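Local coordinates for VgrG protein (Vibrio cholerae, PDB 4E1C), which probably uses ATP and magnesium ions to cross-link actin monomers covalently through an isopeptide bond, as the actin cross-linking domain of a type VI secretion effector, at residues Val177-Lys182 against Leu346-Glu351; Ser23-Glu28 against Tyr94-Asp99. All blocks are in the same frame, centred on the assembly; numbering follows the deposited sequence. Where two conformers were deposited one is given.

Interaction 1: residues Val177-Lys182 against Leu346-Glu351. With MG (magnesium ion), chain D; ADP (adenosine-5'-diphosphate), chain B.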
loop_
_atom_site.group_PDB
_atom_site.type_symbol
_atom_site.label_atom_id
_atom_site.label_comp_id
_atom_site.label_asym_id
_atom_site.label_seq_id
_atom_site.Cartn_x
_atom_site.Cartn_y
_atom_site.Cartn_z
ATOM N N VAL A 177 4.918 5.670 1.339
ATOM C CA VAL A 177 6.195 6.246 1.704
ATOM C C VAL A 177 6.910 5.261 2.597
ATOM O O VAL A 177 6.299 4.716 3.506
ATOM C CB VAL A 177 6.034 7.677 2.336
ATOM C CG1 VAL A 177 7.348 8.197 2.939
ATOM C CG2 VAL A 177 5.479 8.678 1.313
ATOM N N GLY A 178 8.194 5.066 2.336
ATOM C CA GLY A 178 9.050 4.184 3.118
ATOM C C GLY A 178 10.149 4.990 3.773
ATOM O O GLY A 178 10.797 5.775 3.095
ATOM N N VAL A 179 10.317 4.854 5.100
ATOM C CA VAL A 179 11.351 5.569 5.865
ATOM C C VAL A 179 12.071 4.571 6.773
ATOM O O VAL A 179 11.489 3.547 7.135
ATOM C CB VAL A 179 10.778 6.763 6.720
ATOM C CG1 VAL A 179 10.235 7.887 5.844
ATOM C CG2 VAL A 179 9.732 6.294 7.732
ATOM N N ALA A 180 13.301 4.914 7.199
ATOM C CA ALA A 180 14.059 4.133 8.179
ATOM C C ALA A 180 13.239 4.114 9.458
ATOM O O ALA A 180 12.786 5.171 9.912
ATOM C CB ALA A 180 15.416 4.781 8.443
ATOM N N ALA A 181 12.996 2.908 10.011
ATOM C CA ALA A 181 12.205 2.700 11.225
ATOM C C ALA A 181 12.726 3.518 12.412
ATOM O O ALA A 181 11.923 4.096 13.159
ATOM C CB ALA A 181 12.143 1.222 11.571
ATOM N N LYS A 182 14.067 3.659 12.493
ATOM C CA LYS A 182 14.778 4.432 13.527
ATOM C C LYS A 182 14.507 5.939 13.459
ATOM O O LYS A 182 14.778 6.643 14.424
ATOM C CB LYS A 182 16.281 4.139 13.521
ATOM C CG LYS A 182 17.013 4.663 12.284
ATOM C CD LYS A 182 18.518 4.554 12.417
ATOM C CE LYS A 182 19.209 5.299 11.303
ATOM N NZ LYS A 182 20.658 4.983 11.253
ATOM N N LEU A 346 16.071 -1.514 8.774
ATOM C CA LEU A 346 14.646 -1.702 8.538
ATOM C C LEU A 346 13.951 -0.446 8.040
ATOM O O LEU A 346 14.098 0.634 8.627
ATOM C CB LEU A 346 13.939 -2.256 9.806
ATOM C CG LEU A 346 12.387 -2.315 9.755
ATOM C CD1 LEU A 346 11.878 -3.441 8.818
ATOM C CD2 LEU A 346 11.811 -2.471 11.129
ATOM N N ALA A 347 13.211 -0.597 6.928
ATOM C CA ALA A 347 12.361 0.475 6.423
ATOM C C ALA A 347 10.935 0.065 6.800
ATOM O O ALA A 347 10.604 -1.123 6.778
ATOM C CB ALA A 347 12.475 0.624 4.906
ATOM N N ILE A 348 10.115 1.048 7.185
ATOM C CA ILE A 348 8.711 0.863 7.533
ATOM C C ILE A 348 7.927 1.727 6.582
ATOM O O ILE A 348 8.365 2.834 6.265
ATOM C CB ILE A 348 8.391 1.106 9.050
ATOM C CG1 ILE A 348 8.928 2.479 9.560
ATOM C CG2 ILE A 348 8.908 -0.086 9.890
ATOM C CD1 ILE A 348 8.423 2.914 10.997
ATOM N N LEU A 349 6.823 1.187 6.048
ATOM C CA LEU A 349 6.027 1.832 5.008
ATOM C C LEU A 349 4.646 2.259 5.440
ATOM O O LEU A 349 4.031 1.665 6.328
ATOM C CB LEU A 349 5.950 0.881 3.794
ATOM C CG LEU A 349 7.100 0.979 2.779
ATOM C CD1 LEU A 349 8.420 0.448 3.340
ATOM C CD2 LEU A 349 6.776 0.180 1.578
ATOM N N PHE A 350 4.145 3.289 4.771
ATOM C CA PHE A 350 2.859 3.882 5.081
ATOM C C PHE A 350 2.147 4.282 3.814
ATOM O O PHE A 350 2.736 4.947 2.954
ATOM C CB PHE A 350 3.059 5.121 5.991
ATOM C CG PHE A 350 3.800 4.782 7.260
ATOM C CD1 PHE A 350 3.109 4.358 8.395
ATOM C CD2 PHE A 350 5.190 4.835 7.308
ATOM C CE1 PHE A 350 3.803 3.988 9.552
ATOM C CE2 PHE A 350 5.886 4.433 8.453
ATOM C CZ PHE A 350 5.188 4.023 9.571
ATOM N N GLU A 351 0.853 3.911 3.720
ATOM C CA GLU A 351 0.008 4.229 2.587
ATOM C C GLU A 351 -0.868 5.422 2.920
ATOM O O GLU A 351 -1.575 5.418 3.935
ATOM C CB GLU A 351 -0.855 3.001 2.241
ATOM C CG GLU A 351 -1.824 3.182 1.092
ATOM C CD GLU A 351 -2.744 1.994 0.880
ATOM O OE1 GLU A 351 -2.299 0.842 1.082
ATOM O OE2 GLU A 351 -3.913 2.218 0.495
HETATM MG MG MG D . -4.037 1.150 -1.869
HETATM P PB ADP B . -1.084 -4.370 -2.969
HETATM O O1B ADP B . -0.824 -4.835 -1.592
HETATM O O2B ADP B . -1.170 -5.591 -3.925
HETATM O O3B ADP B . -2.401 -3.585 -3.028
HETATM P PA ADP B . 1.718 -3.589 -3.294
HETATM O O1A ADP B . 2.034 -4.413 -2.095
HETATM O O2A ADP B . 2.245 -4.278 -4.559
HETATM O O3A ADP B . 0.127 -3.425 -3.428
HETATM O "O5'" ADP B . 2.395 -2.168 -3.133
HETATM C "C5'" ADP B . 1.648 -0.970 -2.897
HETATM C "C4'" ADP B . 2.569 0.220 -3.010
HETATM O "O4'" ADP B . 3.777 0.013 -2.242
HETATM C "C3'" ADP B . 3.012 0.639 -4.419
HETATM O "O3'" ADP B . 2.716 2.018 -4.590
HETATM C "C2'" ADP B . 4.522 0.400 -4.394
HETATM O "O2'" ADP B . 5.316 1.227 -5.226
HETATM C "C1'" ADP B . 4.799 0.693 -2.930
HETATM N N9 ADP B . 6.102 0.260 -2.447
HETATM C C8 ADP B . 6.642 -0.999 -2.486
HETATM N N7 ADP B . 7.841 -1.069 -1.968
HETATM C C5 ADP B . 8.109 0.222 -1.556
HETATM C C6 ADP B . 9.207 0.804 -0.897
HETATM N N6 ADP B . 10.307 0.117 -0.548
HETATM N N1 ADP B . 9.151 2.124 -0.615
HETATM C C2 ADP B . 8.065 2.817 -0.972
HETATM N N3 ADP B . 6.971 2.379 -1.599
HETATM C C4 ADP B . 7.052 1.062 -1.859
HETATM O O HOH W 1 15.758 1.549 11.024
#
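Ala181 inserts its methyl between two side chains of the opposing strand, with CB 3.7 Å from CD2 of Leu346 and 3.9 Å from CG2 of Ile348. With chi1 at 52°, Ile348 swings CG1 over its own backbone, and this branch comes within 3.7 Å of Ala181 CA. Ile348 CD1 continues to the edge of the Phe350 ring and lies in the ring plane. Val179 approaches another part of that rim through CG2, 4.3 Å from Phe350 CE2. Beneath these side chains Val177-Ala180 and Leu346-Glu351 pair as antiparallel strands, in an arrangement consistent with the glutamine synthetase-like fold of actin cross-linking domains. Val177 with Phe350 and Val179 with Ile348 form the hydrogen-bonded pairs, and the ladder ends at Ala181 N, which bonds Leu346 O at 2.9 Å. Leu192 and Leu195 of helix 190-196 pack over the face formed by Val179 and Phe350. Leu349 occupies the other face, where its CG and CD1 rest against Gly178 CA, each at 3.8 Å. Its other methyl, CD2, stands over the adenine face, 3.4 Å from C5 of ADP. Glu351, extended with CG anti to the backbone N (chi1 179°), sends OE2 to a magnesium ion at 2.6 Å; Gln174 binds the same ion.

Interaction 2: residues Ser23-Glu28 against Tyr94-Asp99. With MG (magnesium ion), chain E; ADP (adenosine-5'-diphosphate), chain B.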
loop_
_atom_site.group_PDB
_atom_site.type_symbol
_atom_site.label_atom_id
_atom_site.label_comp_id
_atom_site.label_asym_id
_atom_site.label_seq_id
_atom_site.Cartn_x
_atom_site.Cartn_y
_atom_site.Cartn_z
ATOM N N SER A 23 14.691 7.839 2.177
ATOM C CA SER A 23 13.243 7.656 2.076
ATOM C C SER A 23 12.794 7.316 0.643
ATOM O O SER A 23 13.369 7.815 -0.331
ATOM C CB SER A 23 12.497 8.869 2.614
ATOM O OG SER A 23 12.850 10.044 1.904
ATOM N N SER A 24 11.784 6.445 0.528
ATOM C CA SER A 24 11.271 6.003 -0.763
ATOM C C SER A 24 9.787 6.266 -0.932
ATOM O O SER A 24 9.076 6.464 0.044
ATOM C CB SER A 24 11.604 4.540 -0.985
ATOM O OG SER A 24 11.217 3.787 0.146
ATOM N N ILE A 25 9.329 6.271 -2.182
ATOM C CA ILE A 25 7.935 6.517 -2.528
ATOM C C ILE A 25 7.481 5.628 -3.692
ATOM O O ILE A 25 8.233 5.400 -4.631
ATOM C CB ILE A 25 7.649 8.035 -2.764
ATOM C CG1 ILE A 25 6.130 8.328 -2.915
ATOM C CG2 ILE A 25 8.496 8.621 -3.920
ATOM C CD1 ILE A 25 5.654 9.697 -2.441
ATOM N N GLY A 26 6.272 5.103 -3.558
ATOM C CA GLY A 26 5.588 4.307 -4.563
ATOM C C GLY A 26 4.216 4.903 -4.735
ATOM O O GLY A 26 3.709 5.560 -3.819
ATOM N N ILE A 27 3.626 4.735 -5.915
ATOM C CA ILE A 27 2.284 5.259 -6.194
ATOM C C ILE A 27 1.379 4.153 -6.745
ATOM O O ILE A 27 1.881 3.161 -7.271
ATOM C CB ILE A 27 2.280 6.544 -7.076
ATOM C CG1 ILE A 27 2.845 6.298 -8.502
ATOM C CG2 ILE A 27 2.946 7.736 -6.359
ATOM C CD1 ILE A 27 2.534 7.401 -9.560
ATOM N N GLU A 28 0.059 4.310 -6.580
ATOM C CA GLU A 28 -0.985 3.415 -7.085
ATOM C C GLU A 28 -1.985 4.299 -7.774
ATOM O O GLU A 28 -2.349 5.342 -7.226
ATOM C CB GLU A 28 -1.671 2.642 -5.955
ATOM C CG GLU A 28 -0.817 1.552 -5.341
ATOM C CD GLU A 28 -1.343 1.063 -4.003
ATOM O OE1 GLU A 28 -1.274 1.820 -3.004
ATOM O OE2 GLU A 28 -1.838 -0.083 -3.962
ATOM N N TYR A 94 7.020 1.131 -9.448
ATOM C CA TYR A 94 8.145 0.506 -8.781
ATOM C C TYR A 94 8.668 1.648 -7.906
ATOM O O TYR A 94 8.714 2.792 -8.390
ATOM C CB TYR A 94 9.184 0.032 -9.809
ATOM C CG TYR A 94 8.783 -1.287 -10.436
ATOM C CD1 TYR A 94 7.931 -1.329 -11.534
ATOM C CD2 TYR A 94 9.262 -2.497 -9.933
ATOM C CE1 TYR A 94 7.558 -2.537 -12.119
ATOM C CE2 TYR A 94 8.887 -3.717 -10.499
ATOM C CZ TYR A 94 8.022 -3.734 -11.586
ATOM O OH TYR A 94 7.625 -4.927 -12.146
ATOM N N PRO A 95 8.950 1.421 -6.599
ATOM C CA PRO A 95 9.391 2.540 -5.750
ATOM C C PRO A 95 10.671 3.206 -6.228
ATOM O O PRO A 95 11.508 2.579 -6.888
ATOM C CB PRO A 95 9.581 1.890 -4.369
ATOM C CG PRO A 95 9.793 0.421 -4.660
ATOM C CD PRO A 95 8.905 0.149 -5.833
ATOM N N CYS A 96 10.810 4.485 -5.913
ATOM C CA CYS A 96 12.040 5.232 -6.218
ATOM C C CYS A 96 12.351 6.085 -5.007
ATOM O O CYS A 96 11.560 6.093 -4.062
ATOM C CB CYS A 96 11.900 6.071 -7.482
ATOM S SG CYS A 96 10.658 7.374 -7.372
ATOM N N GLU A 97 13.503 6.766 -5.007
ATOM C CA GLU A 97 13.899 7.660 -3.910
ATOM C C GLU A 97 12.992 8.883 -4.001
ATOM O O GLU A 97 12.707 9.350 -5.101
ATOM C CB GLU A 97 15.370 8.090 -4.057
ATOM C CG GLU A 97 16.341 6.918 -4.112
ATOM C CD GLU A 97 17.746 7.227 -4.594
ATOM O OE1 GLU A 97 18.372 6.339 -5.222
ATOM O OE2 GLU A 97 18.226 8.354 -4.336
ATOM N N MET A 98 12.506 9.357 -2.852
ATOM C CA MET A 98 11.620 10.527 -2.737
ATOM C C MET A 98 12.172 11.803 -3.370
ATOM O O MET A 98 11.397 12.598 -3.908
ATOM C CB MET A 98 11.260 10.787 -1.270
ATOM C CG MET A 98 10.112 9.971 -0.803
ATOM S SD MET A 98 9.352 10.568 0.728
ATOM C CE MET A 98 8.214 11.769 0.066
ATOM N N ASP A 99 13.508 12.003 -3.290
ATOM C CA ASP A 99 14.180 13.179 -3.848
ATOM C C ASP A 99 14.738 12.957 -5.263
ATOM O O ASP A 99 15.458 13.809 -5.786
ATOM C CB ASP A 99 15.254 13.710 -2.876
ATOM C CG ASP A 99 16.423 12.774 -2.571
ATOM O OD1 ASP A 99 16.472 11.661 -3.154
ATOM O OD2 ASP A 99 17.288 13.152 -1.747
HETATM MG MG MG E . -1.851 -2.209 -5.171
HETATM P PB ADP B . -1.084 -4.370 -2.969
HETATM O O1B ADP B . -0.824 -4.835 -1.592
HETATM O O2B ADP B . -1.170 -5.591 -3.925
HETATM O O3B ADP B . -2.401 -3.585 -3.028
HETATM P PA ADP B . 1.718 -3.589 -3.294
HETATM O O1A ADP B . 2.034 -4.413 -2.095
HETATM O O2A ADP B . 2.245 -4.278 -4.559
HETATM O O3A ADP B . 0.127 -3.425 -3.428
HETATM O "O5'" ADP B . 2.395 -2.168 -3.133
HETATM C "C5'" ADP B . 1.648 -0.970 -2.897
HETATM C "C4'" ADP B . 2.569 0.220 -3.010
HETATM O "O4'" ADP B . 3.777 0.013 -2.242
HETATM C "C3'" ADP B . 3.012 0.639 -4.419
HETATM O "O3'" ADP B . 2.716 2.018 -4.590
HETATM C "C2'" ADP B . 4.522 0.400 -4.394
HETATM O "O2'" ADP B . 5.316 1.227 -5.226
HETATM C "C1'" ADP B . 4.799 0.693 -2.930
HETATM N N9 ADP B . 6.102 0.260 -2.447
HETATM C C8 ADP B . 6.642 -0.999 -2.486
HETATM N N7 ADP B . 7.841 -1.069 -1.968
HETATM C C5 ADP B . 8.109 0.222 -1.556
HETATM C C6 ADP B . 9.207 0.804 -0.897
HETATM N N6 ADP B . 10.307 0.117 -0.548
HETATM N N1 ADP B . 9.151 2.124 -0.615
HETATM C C2 ADP B . 8.065 2.817 -0.972
HETATM N N3 ADP B . 6.971 2.379 -1.599
HETATM C C4 ADP B . 7.052 1.062 -1.859
HETATM O O HOH W 2 14.847 10.327 -0.677
HETATM O O HOH W 3 7.224 5.656 -7.437
#
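Trans about its first torsion (chi1 -171°), Ile25 directs CG1 away from its own amide and turns CG2 against Met98. The methionine chain runs out nearly straight as far as SD, then bends (chi3 86°) so that CE turns to Ile25 CD1. The two side chains cross at about a right angle: Met98 CG lies 3.7 Å from Ile25 CB, and the terminal methyls meet more loosely at the far end. A third torsion serves the ligand. The Ser24 side chain already points away from Tyr94-Asp99, and its chi1 of 50° aims OG at N1 of ADP, to which it donates at 2.8 Å.

The backbones form a short antiparallel ladder. Ile25 and Cys96 are a hydrogen-bonded pair, with Ile25 N 2.9 Å from Cys96 O; beyond it Met98 N bonds to Ser23 O. On the sheet face shared with Ile25, Cys96 packs against Ala103 and Val104 of helix 101-124.

The two segments also form a wall of the nucleotide pocket. Pro95 lays its ring over the adenine, with CG 3.5 Å from C5 of ADP, while Gly26 CA passes 3.2 Å from the ribose O2'. Farther along strand 24-32, Ile27 O receives a weak bond from O3', and Glu28 OE2 binds a magnesium ion at 2.5 Å. Because the Ser24 hydroxyl is the donor, N1 acts as the acceptor, as expected of neutral adenine; together with the Pro95 ring over the base, this bond probably helps to fix the adenine in its place against the strand.

Overall arrangement
Interactions 1 and 2 lie side by side, with centres 11 Å apart, and their strands follow one another in the order 345-352, 167-180, 24-32, 85-97. The inner pair is joined by a probable hydrogen bond from Gly178 N to Ser24 O (2.8 Å), while Val177 CG1 packs on Met98 SD at 3.8 Å. Both contacts build the nucleotide site: the adenine is sandwiched between Leu349 of interaction 1 on one face and Pro95 of interaction 2 on the opposite face. At the phosphate end each contact supplies a carboxylate, Glu351 and Glu28, to a different magnesium ion.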